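Local structure of SspB protein (6JUF) at residues Glu18-Arg23 / Gly53-Tyr58; Phe24-Lys29 / Val57-Tyr62; Ser13-Glu18 / Ala170-Cys175. The protein probably acts as a metal-dependent DNA-cleaving nuclease within the SspABCD-SspE system, a phosphorothioation-sensing bacterial defence against phages. All coordinates share one frame; numbering follows the deposited sequence.

Interaction 1. Residues Glu18-Arg23 / Gly53-Tyr58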
ATOM      1  N   GLU B  18      13.233  10.731  10.577  1.00 12.13           N
ATOM      2  CA  GLU B  18      14.263  11.202   9.586  1.00 12.24           C
ATOM      3  C   GLU B  18      13.718  11.367   8.192  1.00 11.30           C
ATOM      4  O   GLU B  18      14.416  11.127   7.193  1.00 13.70           O
ATOM      5  CB  GLU B  18      15.527  10.263   9.604  1.00 11.75           C
ATOM      6  CG  GLU B  18      16.176  10.317  10.982  1.00 15.73           C
ATOM      7  CD  GLU B  18      17.313   9.341  11.164  1.00 17.91           C
ATOM      8  OE1 GLU B  18      18.276   9.559  10.414  1.00 17.47           O
ATOM      9  OE2 GLU B  18      17.312   8.482  12.076  1.00 21.67           O
ATOM     10  N   THR B  19      12.490  11.856   8.122  1.00 10.14           N
ATOM     11  CA  THR B  19      11.718  12.087   6.874  1.00 12.27           C
ATOM     12  C   THR B  19      11.242  10.831   6.179  1.00 12.24           C
ATOM     13  O   THR B  19      10.686  10.925   5.072  1.00 12.14           O
ATOM     14  CB  THR B  19      12.375  13.044   5.798  1.00 14.05           C
ATOM     15  OG1 THR B  19      13.396  12.387   5.028  1.00 16.24           O
ATOM     16  CG2 THR B  19      12.965  14.316   6.458  1.00 17.84           C
ATOM     17  N   PHE B  20      11.436   9.649   6.763  1.00  9.37           N
ATOM     18  CA  PHE B  20      10.789   8.431   6.227  1.00 10.20           C
ATOM     19  C   PHE B  20       9.313   8.367   6.669  1.00  8.87           C
ATOM     20  O   PHE B  20       9.051   8.350   7.862  1.00  9.01           O
ATOM     21  CB  PHE B  20      11.465   7.205   6.829  1.00 10.78           C
ATOM     22  CG  PHE B  20      12.873   6.952   6.273  1.00 11.66           C
ATOM     23  CD1 PHE B  20      13.060   6.680   4.920  1.00 12.70           C
ATOM     24  CD2 PHE B  20      13.977   6.994   7.125  1.00 11.34           C
ATOM     25  CE1 PHE B  20      14.339   6.399   4.396  1.00 12.15           C
ATOM     26  CE2 PHE B  20      15.256   6.703   6.627  1.00 13.79           C
ATOM     27  CZ  PHE B  20      15.422   6.437   5.263  1.00 12.89           C
ATOM     28  N   ALA B  21       8.402   8.342   5.681  1.00  8.87           N
ATOM     29  CA  ALA B  21       6.964   8.173   5.956  1.00  7.60           C
ATOM     30  C   ALA B  21       6.702   6.723   6.283  1.00  7.78           C
ATOM     31  O   ALA B  21       7.559   5.875   6.038  1.00  7.93           O
ATOM     32  CB  ALA B  21       6.156   8.666   4.769  1.00  8.33           C
ATOM     33  N   PRO B  22       5.531   6.404   6.870  1.00  7.15           N
ATOM     34  CA  PRO B  22       5.312   5.006   7.299  1.00  8.01           C
ATOM     35  C   PRO B  22       5.332   4.017   6.121  1.00  7.85           C
ATOM     36  O   PRO B  22       4.939   4.367   5.015  1.00  7.94           O
ATOM     37  CB  PRO B  22       3.900   5.049   7.948  1.00  7.81           C
ATOM     38  CG  PRO B  22       3.726   6.499   8.345  1.00  8.53           C
ATOM     39  CD  PRO B  22       4.449   7.300   7.316  1.00  8.31           C
ATOM     40  N   ARG B  23       5.754   2.805   6.365  1.00  8.22           N
ATOM     41  CA  ARG B  23       5.683   1.734   5.403  1.00  6.73           C
ATOM     42  C   ARG B  23       4.982   0.531   6.017  1.00  8.16           C
ATOM     43  O   ARG B  23       5.179   0.254   7.216  1.00  9.20           O
ATOM     44  CB  ARG B  23       7.122   1.258   5.072  1.00  7.05           C
ATOM     45  CG  ARG B  23       8.081   2.361   4.623  1.00 10.12           C
ATOM     46  CD  ARG B  23       9.335   1.788   3.955  1.00  8.36           C
ATOM     47  NE  ARG B  23      10.334   2.845   3.866  1.00  9.64           N
ATOM     48  CZ  ARG B  23      11.534   2.677   3.334  1.00 11.16           C
ATOM     49  NH1 ARG B  23      11.882   1.447   2.906  1.00 11.38           N
ATOM     50  NH2 ARG B  23      12.413   3.683   3.313  1.00 11.95           N
ATOM     51  N   GLY B  53      17.716  -0.937   6.507  1.00 15.01           N
ATOM     52  CA  GLY B  53      19.013  -0.289   6.561  1.00 12.28           C
ATOM     53  C   GLY B  53      19.335   0.247   7.956  1.00 14.72           C
ATOM     54  O   GLY B  53      18.465   0.544   8.732  1.00 15.39           O
ATOM     55  N   LYS B  54      20.650   0.347   8.247  1.00 14.25           N
ATOM     56  CA  LYS B  54      21.096   0.929   9.498  1.00 14.84           C
ATOM     57  C   LYS B  54      20.392   2.297   9.831  1.00 13.97           C
ATOM     58  O   LYS B  54      19.959   2.523  10.984  1.00 17.04           O
ATOM     59  CB  LYS B  54      22.645   0.964   9.468  1.00 17.50           C
ATOM     60  CG  LYS B  54      23.360   1.467  10.699  1.00 22.60           C
ATOM     61  CD  LYS B  54      23.141   0.542  11.898  1.00 29.34           C
ATOM     62  CE  LYS B  54      24.352  -0.317  12.230  1.00 40.14           C
ATOM     63  NZ  LYS B  54      25.248  -0.604  11.065  1.00 45.94           N
ATOM     64  N   ASN B  55      20.227   3.160   8.803  1.00 13.13           N
ATOM     65  CA  ASN B  55      19.642   4.490   9.068  1.00 14.63           C
ATOM     66  C   ASN B  55      18.123   4.420   9.161  1.00 14.65           C
ATOM     67  O   ASN B  55      17.499   5.430   9.412  1.00 19.93           O
ATOM     68  CB  ASN B  55      20.067   5.510   8.013  1.00 19.67           C
ATOM     69  CG  ASN B  55      19.629   5.129   6.639  1.00 22.19           C
ATOM     70  OD1 ASN B  55      19.541   3.941   6.312  1.00 17.58           O
ATOM     71  ND2 ASN B  55      19.326   6.109   5.820  1.00 23.60           N
ATOM     72  N   MET B  56      17.562   3.219   8.989  1.00 11.02           N
ATOM     73  CA  MET B  56      16.083   3.032   9.087  1.00 10.09           C
ATOM     74  C   MET B  56      15.586   2.418  10.407  1.00  9.41           C
ATOM     75  O   MET B  56      14.381   2.464  10.720  1.00 10.29           O
ATOM     76  CB  MET B  56      15.579   2.196   7.906  1.00 12.25           C
ATOM     77  CG  MET B  56      15.818   2.842   6.580  1.00 12.12           C
ATOM     78  SD  MET B  56      15.546   1.553   5.336  1.00 15.27           S
ATOM     79  CE  MET B  56      16.206   2.432   3.929  1.00 16.74           C
ATOM     80  N   VAL B  57      16.524   1.912  11.233  1.00  8.25           N
ATOM     81  CA  VAL B  57      16.109   1.227  12.466  1.00  9.45           C
ATOM     82  C   VAL B  57      15.277   2.117  13.395  1.00  7.91           C
ATOM     83  O   VAL B  57      14.226   1.724  13.892  1.00  8.99           O
ATOM     84  CB  VAL B  57      17.293   0.569  13.191  1.00  9.43           C
ATOM     85  CG1 VAL B  57      16.836  -0.056  14.518  1.00 10.21           C
ATOM     86  CG2 VAL B  57      18.026  -0.462  12.281  1.00  9.56           C
ATOM     87  N   TYR B  58      15.792   3.300  13.674  1.00  8.43           N
ATOM     88  CA  TYR B  58      15.096   4.193  14.572  1.00  8.96           C
ATOM     89  C   TYR B  58      13.729   4.647  14.033  1.00  9.97           C
ATOM     90  O   TYR B  58      12.754   4.684  14.767  1.00  9.88           O
ATOM     91  CB  TYR B  58      15.973   5.389  14.976  1.00 10.09           C
ATOM     92  CG  TYR B  58      15.510   5.875  16.290  1.00  9.52           C
ATOM     93  CD1 TYR B  58      16.128   5.403  17.421  1.00 13.04           C
ATOM     94  CD2 TYR B  58      14.426   6.784  16.408  1.00 11.56           C
ATOM     95  CE1 TYR B  58      15.720   5.772  18.638  1.00 12.65           C
ATOM     96  CE2 TYR B  58      13.991   7.178  17.684  1.00 12.64           C
ATOM     97  CZ  TYR B  58      14.672   6.650  18.773  1.00 16.84           C
ATOM     98  OH  TYR B  58      14.321   7.051  20.036  1.00 36.86           O
TER
HETATM   99  O   HOH W   1      16.016   6.024  11.301  1.00 14.72           O
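Phe20 and Met56 form the tightly packed half of this contact, with the far rim of the phenyl ring pushed against residues Asn55 and Met56 of segment 53-58. The ring atom Phe20 CZ lies 3.8 Å from Met56 CG, and the two side chains cross at about a right angle. Beyond CG the Met56 chain runs extended, which carries Met56 SD to 5.3 Å from the centroid of the Phe20 ring, in an oblique position 27° off the normal. The methyl continues to the neighbouring arginine, Met56 CE standing 4.0 Å from Arg23 NH2; the polar end of Arg23 finds its salt bridge elsewhere, from NH1 to Glu105 of the second subunit. Asn55 meets the same end of the ring. With its CG between the backbone N and the carbonyl carbon (chi1 61°), Asn55 ND2 comes within 4.0 Å of Phe20 CZ at the ring edge, the amide plane standing 78° from the ring.

The Glu18 side is looser and solvent-exposed. Its nearest approach across the segments, from Glu18 OE2 to Asn55 O, is 4.1 Å, and no direct hydrogen bond forms. Instead a water donates to Glu18 OE2 at 2.9 Å; its second link, to Asn55 O, is suspiciously short and so doubtful in detail. At the core of the contact is a Met-aromatic pair, next to Glu18, a residue seen to bind magnesium in this protein, though no magnesium is bound to this chain.

Interaction 2. Residues Phe24-Lys29 / Val57-Tyr62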
ATOM      1  N   PHE B  24       4.167  -0.186   5.216  1.00  7.32           N
ATOM      2  CA  PHE B  24       3.508  -1.337   5.770  1.00  6.42           C
ATOM      3  C   PHE B  24       4.516  -2.389   6.324  1.00  7.65           C
ATOM      4  O   PHE B  24       4.364  -2.913   7.417  1.00  8.03           O
ATOM      5  CB  PHE B  24       2.590  -2.038   4.742  1.00  6.29           C
ATOM      6  CG  PHE B  24       2.156  -3.393   5.186  1.00  7.58           C
ATOM      7  CD1 PHE B  24       1.241  -3.535   6.245  1.00  8.44           C
ATOM      8  CD2 PHE B  24       2.754  -4.554   4.662  1.00  9.28           C
ATOM      9  CE1 PHE B  24       0.919  -4.801   6.745  1.00  9.01           C
ATOM     10  CE2 PHE B  24       2.383  -5.810   5.144  1.00  9.50           C
ATOM     11  CZ  PHE B  24       1.475  -5.933   6.193  1.00  8.37           C
ATOM     12  N   GLY B  25       5.536  -2.663   5.474  1.00  7.73           N
ATOM     13  CA  GLY B  25       6.572  -3.661   5.849  1.00  7.37           C
ATOM     14  C   GLY B  25       7.175  -3.341   7.208  1.00  7.98           C
ATOM     15  O   GLY B  25       7.452  -4.260   7.994  1.00  9.48           O
ATOM     16  N   TRP B  26       7.333  -2.045   7.505  1.00  8.12           N
ATOM     17  CA  TRP B  26       7.903  -1.661   8.813  1.00  9.44           C
ATOM     18  C   TRP B  26       6.967  -1.972   9.965  1.00  8.88           C
ATOM     19  O   TRP B  26       7.424  -2.452  11.035  1.00  8.94           O
ATOM     20  CB  TRP B  26       8.228  -0.184   8.813  1.00 10.30           C
ATOM     21  CG  TRP B  26       9.446   0.153   7.999  1.00  9.20           C
ATOM     22  CD1 TRP B  26      10.213  -0.677   7.222  1.00  8.87           C
ATOM     23  CD2 TRP B  26      10.087   1.493   7.918  1.00  8.27           C
ATOM     24  NE1 TRP B  26      11.279   0.037   6.628  1.00  9.13           N
ATOM     25  CE2 TRP B  26      11.215   1.354   7.001  1.00 11.81           C
ATOM     26  CE3 TRP B  26       9.790   2.736   8.443  1.00 10.61           C
ATOM     27  CZ2 TRP B  26      12.083   2.410   6.731  1.00 11.34           C
ATOM     28  CZ3 TRP B  26      10.645   3.809   8.124  1.00 12.52           C
ATOM     29  CH2 TRP B  26      11.746   3.657   7.280  1.00 12.41           C
ATOM     30  N   LEU B  27       5.654  -1.714   9.795  1.00  7.87           N
ATOM     31  CA  LEU B  27       4.710  -1.962  10.901  1.00  8.79           C
ATOM     32  C   LEU B  27       4.648  -3.494  11.148  1.00  8.57           C
ATOM     33  O   LEU B  27       4.652  -3.975  12.243  1.00 10.07           O
ATOM     34  CB  LEU B  27       3.348  -1.445  10.541  1.00  9.17           C
ATOM     35  CG  LEU B  27       3.304   0.060  10.299  1.00  9.18           C
ATOM     36  CD1 LEU B  27       1.845   0.430  10.018  1.00  9.50           C
ATOM     37  CD2 LEU B  27       3.930   0.863  11.479  1.00  9.00           C
ATOM     38  N   HIS B  28       4.548  -4.216  10.048  1.00  9.14           N
ATOM     39  CA  HIS B  28       4.408  -5.687  10.109  1.00 10.50           C
ATOM     40  C   HIS B  28       5.580  -6.425  10.723  1.00 11.13           C
ATOM     41  O   HIS B  28       5.415  -7.199  11.706  1.00 12.32           O
ATOM     42  CB  HIS B  28       4.113  -6.211   8.697  1.00 10.18           C
ATOM     43  CG  HIS B  28       4.074  -7.712   8.580  1.00 13.81           C
ATOM     44  ND1 HIS B  28       3.005  -8.443   8.991  1.00 13.22           N
ATOM     45  CD2 HIS B  28       4.988  -8.610   8.023  1.00 12.85           C
ATOM     46  CE1 HIS B  28       3.245  -9.772   8.730  1.00 15.25           C
ATOM     47  NE2 HIS B  28       4.451  -9.875   8.119  1.00 15.54           N
ATOM     48  N   LYS B  29       6.753  -6.123  10.172  1.00  9.35           N
ATOM     49  CA  LYS B  29       8.000  -6.768  10.702  1.00  8.86           C
ATOM     50  C   LYS B  29       8.343  -6.304  12.109  1.00 12.12           C
ATOM     51  O   LYS B  29       8.838  -7.129  12.873  1.00 12.86           O
ATOM     52  CB  LYS B  29       9.191  -6.501   9.802  1.00 10.02           C
ATOM     53  CG  LYS B  29       9.029  -7.216   8.486  1.00 14.38           C
ATOM     54  CD  LYS B  29      10.253  -7.176   7.597  1.00 16.93           C
ATOM     55  CE  LYS B  29      10.458  -5.829   6.945  1.00 20.00           C
ATOM     56  NZ  LYS B  29      11.898  -5.630   6.635  1.00 21.75           N
ATOM     57  N   VAL B  57      16.524   1.912  11.233  1.00  8.25           N
ATOM     58  CA  VAL B  57      16.109   1.227  12.466  1.00  9.45           C
ATOM     59  C   VAL B  57      15.277   2.117  13.395  1.00  7.91           C
ATOM     60  O   VAL B  57      14.226   1.724  13.892  1.00  8.99           O
ATOM     61  CB  VAL B  57      17.293   0.569  13.191  1.00  9.43           C
ATOM     62  CG1 VAL B  57      16.836  -0.056  14.518  1.00 10.21           C
ATOM     63  CG2 VAL B  57      18.026  -0.462  12.281  1.00  9.56           C
ATOM     64  N   TYR B  58      15.792   3.300  13.674  1.00  8.43           N
ATOM     65  CA  TYR B  58      15.096   4.193  14.572  1.00  8.96           C
ATOM     66  C   TYR B  58      13.729   4.647  14.033  1.00  9.97           C
ATOM     67  O   TYR B  58      12.754   4.684  14.767  1.00  9.88           O
ATOM     68  CB  TYR B  58      15.973   5.389  14.976  1.00 10.09           C
ATOM     69  CG  TYR B  58      15.510   5.875  16.290  1.00  9.52           C
ATOM     70  CD1 TYR B  58      16.128   5.403  17.421  1.00 13.04           C
ATOM     71  CD2 TYR B  58      14.426   6.784  16.408  1.00 11.56           C
ATOM     72  CE1 TYR B  58      15.720   5.772  18.638  1.00 12.65           C
ATOM     73  CE2 TYR B  58      13.991   7.178  17.684  1.00 12.64           C
ATOM     74  CZ  TYR B  58      14.672   6.650  18.773  1.00 16.84           C
ATOM     75  OH  TYR B  58      14.321   7.051  20.036  1.00 36.86           O
ATOM     76  N   ALA B  59      13.692   4.980  12.750  1.00  8.29           N
ATOM     77  CA  ALA B  59      12.416   5.385  12.133  1.00  8.23           C
ATOM     78  C   ALA B  59      11.379   4.267  12.278  1.00  8.04           C
ATOM     79  O   ALA B  59      10.226   4.509  12.593  1.00  9.06           O
ATOM     80  CB  ALA B  59      12.623   5.769  10.675  1.00  9.25           C
ATOM     81  N   MET B  60      11.807   3.029  12.066  1.00  9.04           N
ATOM     82  CA  MET B  60      10.893   1.878  12.219  1.00 10.15           C
ATOM     83  C   MET B  60      10.373   1.756  13.675  1.00  8.98           C
ATOM     84  O   MET B  60       9.176   1.574  13.901  1.00  9.55           O
ATOM     85  CB  MET B  60      11.622   0.601  11.793  1.00 12.09           C
ATOM     86  CG  MET B  60      10.787  -0.677  11.891  1.00 11.81           C
ATOM     87  SD  MET B  60      11.830  -2.077  11.507  1.00 13.57           S
ATOM     88  CE  MET B  60      10.667  -3.243  10.812  1.00 14.84           C
ATOM     89  N   ARG B  61      11.297   1.891  14.640  1.00  7.84           N
ATOM     90  CA  ARG B  61      10.955   1.901  16.056  1.00  7.94           C
ATOM     91  C   ARG B  61       9.961   3.028  16.382  1.00  7.91           C
ATOM     92  O   ARG B  61       8.934   2.797  17.069  1.00  8.60           O
ATOM     93  CB  ARG B  61      12.267   2.072  16.834  1.00  8.73           C
ATOM     94  CG  ARG B  61      12.126   2.211  18.373  1.00 10.02           C
ATOM     95  CD  ARG B  61      13.504   2.522  18.958  1.00  8.66           C
ATOM     96  NE  ARG B  61      13.411   2.777  20.368  1.00 14.13           N
ATOM     97  CZ  ARG B  61      14.487   2.898  21.147  1.00 14.55           C
ATOM     98  NH1 ARG B  61      15.706   2.751  20.590  1.00 14.78           N
ATOM     99  NH2 ARG B  61      14.340   3.153  22.442  1.00 16.88           N
ATOM    100  N   TYR B  62      10.260   4.242  15.876  1.00  7.16           N
ATOM    101  CA  TYR B  62       9.449   5.425  16.090  1.00  7.43           C
ATOM    102  C   TYR B  62       7.998   5.191  15.611  1.00  7.67           C
ATOM    103  O   TYR B  62       7.043   5.472  16.302  1.00  9.34           O
ATOM    104  CB  TYR B  62      10.091   6.661  15.409  1.00  7.18           C
ATOM    105  CG  TYR B  62       9.104   7.812  15.407  1.00  8.67           C
ATOM    106  CD1 TYR B  62       8.941   8.646  16.522  1.00 10.41           C
ATOM    107  CD2 TYR B  62       8.288   8.024  14.260  1.00  8.43           C
ATOM    108  CE1 TYR B  62       7.970   9.641  16.519  1.00 10.21           C
ATOM    109  CE2 TYR B  62       7.331   9.054  14.260  1.00  8.77           C
ATOM    110  CZ  TYR B  62       7.188   9.845  15.419  1.00  9.65           C
ATOM    111  OH  TYR B  62       6.221  10.822  15.434  1.00  8.60           O
TER
HETATM  112  O   HOH W   2       7.280   0.189  12.561  1.00 16.93           O
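Met60 lies across the indole of Trp26, and its side chain can be traced atom by atom from helix 57-66 to helix 24-34. Met60 CB begins over one face of the indole, 4.2 Å above its plane and offset toward the rim. CG anti to the backbone N (chi1 -180°) puts Met60 CG beside the root of the tryptophan, 4.0 Å from Trp26 CB. Met60 SD then hangs above the same ring system, 5.1 Å from the centroid of the five-membered ring of Trp26 and 25° off its normal. The tip reaches the backbone of the other helix: Met60 CE is 3.3 Å from Trp26 O and also packs on Lys29 CB, at 3.7 Å. The amino group of Lys29 is engaged elsewhere, in a hydrogen bond with Leu50 O.

At the outer end of the indole, Ala59 CB approaches Trp26 CZ3 obliquely at 3.8 Å, so both halves of the ring system meet helix 57-66. No direct hydrogen bond joins the helices. One water bridges them, donating to Met60 O at 2.7 Å and more weakly to Trp26 O. Glu105 of the second subunit also packs on Trp26, placing the contact near the dimer interface. The axes of the two short segments approach to 9.6 Å at a signed angle of -72°: a steep helix-helix crossing, filled at its centre by a Met-aromatic contact.

Interaction 3. Residues Ser13-Glu18 / Ala170-Cys175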
ATOM      1  N   SER B  13       8.475  15.231  20.433  1.00 10.62           N
ATOM      2  CA  SER B  13       9.148  14.337  19.536  1.00 11.01           C
ATOM      3  C   SER B  13       9.051  14.907  18.128  1.00 10.63           C
ATOM      4  O   SER B  13       7.949  15.004  17.573  1.00 10.45           O
ATOM      5  CB  SER B  13       8.506  12.931  19.611  1.00 11.40           C
ATOM      6  OG  SER B  13       9.154  12.032  18.709  1.00  9.26           O
ATOM      7  N   PHE B  14      10.205  15.257  17.535  1.00  9.05           N
ATOM      8  CA  PHE B  14      10.257  15.872  16.190  1.00  8.72           C
ATOM      9  C   PHE B  14      11.342  15.212  15.334  1.00 10.05           C
ATOM     10  O   PHE B  14      12.475  14.997  15.803  1.00  9.76           O
ATOM     11  CB  PHE B  14      10.554  17.394  16.312  1.00 10.05           C
ATOM     12  CG  PHE B  14       9.493  18.125  17.090  1.00  9.77           C
ATOM     13  CD1 PHE B  14       8.372  18.680  16.427  1.00  8.22           C
ATOM     14  CD2 PHE B  14       9.576  18.203  18.487  1.00 11.78           C
ATOM     15  CE1 PHE B  14       7.367  19.281  17.180  1.00 10.18           C
ATOM     16  CE2 PHE B  14       8.580  18.845  19.202  1.00 13.23           C
ATOM     17  CZ  PHE B  14       7.494  19.367  18.558  1.00 12.59           C
ATOM     18  N   ALA B  15      10.953  14.855  14.109  1.00  8.97           N
ATOM     19  CA  ALA B  15      11.862  14.403  13.030  1.00  7.27           C
ATOM     20  C   ALA B  15      12.576  13.097  13.368  1.00  7.79           C
ATOM     21  O   ALA B  15      13.573  12.795  12.754  1.00  9.39           O
ATOM     22  CB  ALA B  15      12.864  15.503  12.665  1.00  9.20           C
ATOM     23  N   ARG B  16      12.098  12.327  14.342  1.00  8.34           N
ATOM     24  CA  ARG B  16      12.797  11.048  14.662  1.00  9.69           C
ATOM     25  C   ARG B  16      12.580  10.000  13.558  1.00  9.80           C
ATOM     26  O   ARG B  16      13.288   8.966  13.530  1.00 11.73           O
ATOM     27  CB  ARG B  16      12.258  10.481  15.980  1.00 14.07           C
ATOM     28  CG  ARG B  16      12.337  11.444  17.150  1.00 20.62           C
ATOM     29  CD  ARG B  16      13.530  11.231  18.004  1.00 25.62           C
ATOM     30  NE  ARG B  16      13.518  12.115  19.192  1.00 22.55           N
ATOM     31  CZ  ARG B  16      13.782  11.684  20.429  1.00 24.28           C
ATOM     32  NH1 ARG B  16      14.074  10.375  20.666  1.00 20.24           N
ATOM     33  NH2 ARG B  16      13.766  12.533  21.458  1.00 25.07           N
ATOM     34  N   HIS B  17      11.634  10.231  12.626  1.00  9.48           N
ATOM     35  CA  HIS B  17      11.439   9.367  11.464  1.00  8.19           C
ATOM     36  C   HIS B  17      12.448   9.677  10.384  1.00 10.11           C
ATOM     37  O   HIS B  17      12.521   8.978   9.357  1.00  9.36           O
ATOM     38  CB  HIS B  17      10.034   9.623  10.888  1.00  9.90           C
ATOM     39  CG  HIS B  17       9.673  11.101  10.882  1.00  8.12           C
ATOM     40  ND1 HIS B  17      10.223  11.975   9.984  1.00 10.08           N
ATOM     41  CD2 HIS B  17       8.848  11.857  11.722  1.00  8.67           C
ATOM     42  CE1 HIS B  17       9.716  13.238  10.256  1.00  8.13           C
ATOM     43  NE2 HIS B  17       8.888  13.123  11.311  1.00 10.15           N
ATOM     44  N   GLU B  18      13.233  10.731  10.577  1.00 12.13           N
ATOM     45  CA  GLU B  18      14.263  11.202   9.586  1.00 12.24           C
ATOM     46  C   GLU B  18      13.718  11.367   8.192  1.00 11.30           C
ATOM     47  O   GLU B  18      14.416  11.127   7.193  1.00 13.70           O
ATOM     48  CB  GLU B  18      15.527  10.263   9.604  1.00 11.75           C
ATOM     49  CG  GLU B  18      16.176  10.317  10.982  1.00 15.73           C
ATOM     50  CD  GLU B  18      17.313   9.341  11.164  1.00 17.91           C
ATOM     51  OE1 GLU B  18      18.276   9.559  10.414  1.00 17.47           O
ATOM     52  OE2 GLU B  18      17.312   8.482  12.076  1.00 21.67           O
ATOM     53  N   ALA B 170      10.554  21.449  10.003  1.00  9.50           N
ATOM     54  CA  ALA B 170      10.431  21.426   8.517  1.00  9.86           C
ATOM     55  C   ALA B 170      10.509  19.987   8.003  1.00 10.32           C
ATOM     56  O   ALA B 170       9.849  19.654   7.017  1.00 10.95           O
ATOM     57  CB  ALA B 170      11.553  22.249   7.856  1.00 12.97           C
ATOM     58  N   LYS B 171      11.314  19.140   8.650  1.00 10.32           N
ATOM     59  CA  LYS B 171      11.401  17.725   8.243  1.00  7.84           C
ATOM     60  C   LYS B 171      10.066  17.011   8.574  1.00  9.01           C
ATOM     61  O   LYS B 171       9.626  16.136   7.749  1.00  8.50           O
ATOM     62  CB  LYS B 171      12.567  17.056   8.976  1.00  9.99           C
ATOM     63  CG  LYS B 171      13.917  17.465   8.375  1.00 12.62           C
ATOM     64  CD  LYS B 171      15.058  17.113   9.312  1.00 14.47           C
ATOM     65  CE  LYS B 171      16.386  17.574   8.709  1.00 17.63           C
ATOM     66  NZ  LYS B 171      17.463  17.549   9.710  1.00 20.24           N
ATOM     67  N   ASP B 172       9.420  17.365   9.697  1.00  8.00           N
ATOM     68  CA  ASP B 172       8.069  16.800   9.996  1.00  8.39           C
ATOM     69  C   ASP B 172       7.092  17.209   8.886  1.00  8.58           C
ATOM     70  O   ASP B 172       6.269  16.396   8.433  1.00  9.39           O
ATOM     71  CB  ASP B 172       7.517  17.287  11.336  1.00  7.55           C
ATOM     72  CG  ASP B 172       8.130  16.601  12.521  1.00  7.69           C
ATOM     73  OD1 ASP B 172       8.829  15.575  12.327  1.00  8.11           O
ATOM     74  OD2 ASP B 172       7.886  17.078  13.643  1.00  9.36           O
ATOM     75  N   VAL B 173       7.159  18.458   8.453  1.00  7.23           N
ATOM     76  CA  VAL B 173       6.220  18.925   7.438  1.00  8.72           C
ATOM     77  C   VAL B 173       6.440  18.225   6.149  1.00  8.04           C
ATOM     78  O   VAL B 173       5.491  17.839   5.462  1.00  8.92           O
ATOM     79  CB  VAL B 173       6.289  20.460   7.317  1.00  8.07           C
ATOM     80  CG1 VAL B 173       5.492  20.969   6.132  1.00  8.95           C
ATOM     81  CG2 VAL B 173       5.716  21.079   8.586  1.00  9.37           C
ATOM     82  N   ASP B 174       7.700  18.039   5.789  1.00 10.50           N
ATOM     83  CA  ASP B 174       8.047  17.193   4.621  1.00 10.06           C
ATOM     84  C   ASP B 174       7.491  15.785   4.730  1.00  9.40           C
ATOM     85  O   ASP B 174       6.907  15.254   3.770  1.00  9.70           O
ATOM     86  CB  ASP B 174       9.564  17.092   4.432  1.00 12.38           C
ATOM     87  CG  ASP B 174      10.149  18.346   3.828  1.00 18.40           C
ATOM     88  OD1 ASP B 174       9.386  19.153   3.256  1.00 20.30           O
ATOM     89  OD2 ASP B 174      11.363  18.553   3.919  1.00 27.32           O
ATOM     90  N   CYS B 175       7.598  15.189   5.905  1.00  8.19           N
ATOM     91  CA  CYS B 175       7.099  13.811   6.133  1.00  7.72           C
ATOM     92  C   CYS B 175       5.584  13.749   6.066  1.00  7.40           C
ATOM     93  O   CYS B 175       5.015  12.787   5.509  1.00  6.86           O
ATOM     94  CB  CYS B 175       7.566  13.332   7.502  1.00  8.32           C
ATOM     95  SG  CYS B 175       7.333  11.509   7.637  1.00  9.87           S
TER
HETATM   96  O   HOH W   3       6.387  15.643  15.293  1.00  9.00           O
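This is a buried, hydrogen-bonded contact in which one aspartate of helix 166-180 holds the loop that leads from helix 5-9 to helix 24-34. Asp172 OD1 takes two donors. Ala15 N reaches Asp172 OD1 at 2.9 Å from the syn side, and His17 NE2 reaches the same OD1 at 2.7 Å from the anti side, the two lying on opposite faces of the carboxylate plane. Neither bond is straight, with N-H...O angles of 135° and 134°. The second oxygen, Asp172 OD2, lies at the edge of the Phe14 ring, 3.2 Å from Phe14 CD1; it also binds Ser130 OG and a water that links it to Ser13 O.

The imidazole is sandwiched. Cys175 SG lies 3.7 Å above one face of the His17 ring and offset toward its rim, while Ala15 CA covers the opposite face in the same offset manner. His17 reaches this slot with CG between its backbone N and carbonyl carbon (chi1 41°), folded back so that its ring lies against Ala15, the first residue of the type I turn Ala15 to Glu18. That turn is closed by a bond from Glu18 N to Ala15 O.

Both ring nitrogens are engaged, NE2 donating to Asp172 and ND1 accepting from Thr19 N. The chemistry thus implies a histidine whose ring rotation is fixed and which is probably polarised by the His-carboxylate hydrogen bond, with the aspartate oriented in turn by the backbone of the loop it holds.

How the interactions relate
The three contacts build one neighbourhood around the segment that runs from Ser13 to Lys29. Interactions 1 and 2 have centres about 7 Å apart and share Val57 and Tyr58; they merge where Phe20 CB meets Trp26 CH2 at 3.6 Å. Interaction 3, about 11 Å from interaction 1 centre to centre, shares Glu18 with it, and Phe20 O comes within 3.6 Å of Cys175 SG. Ala59 CB of interaction 2 touches His17 O of interaction 3 at 3.5 Å. The magnesium ligand Glu18 closes the turn held on helix 166-180 and lies beside helix 57-66, its side chain about 5 Å from that of Ala59.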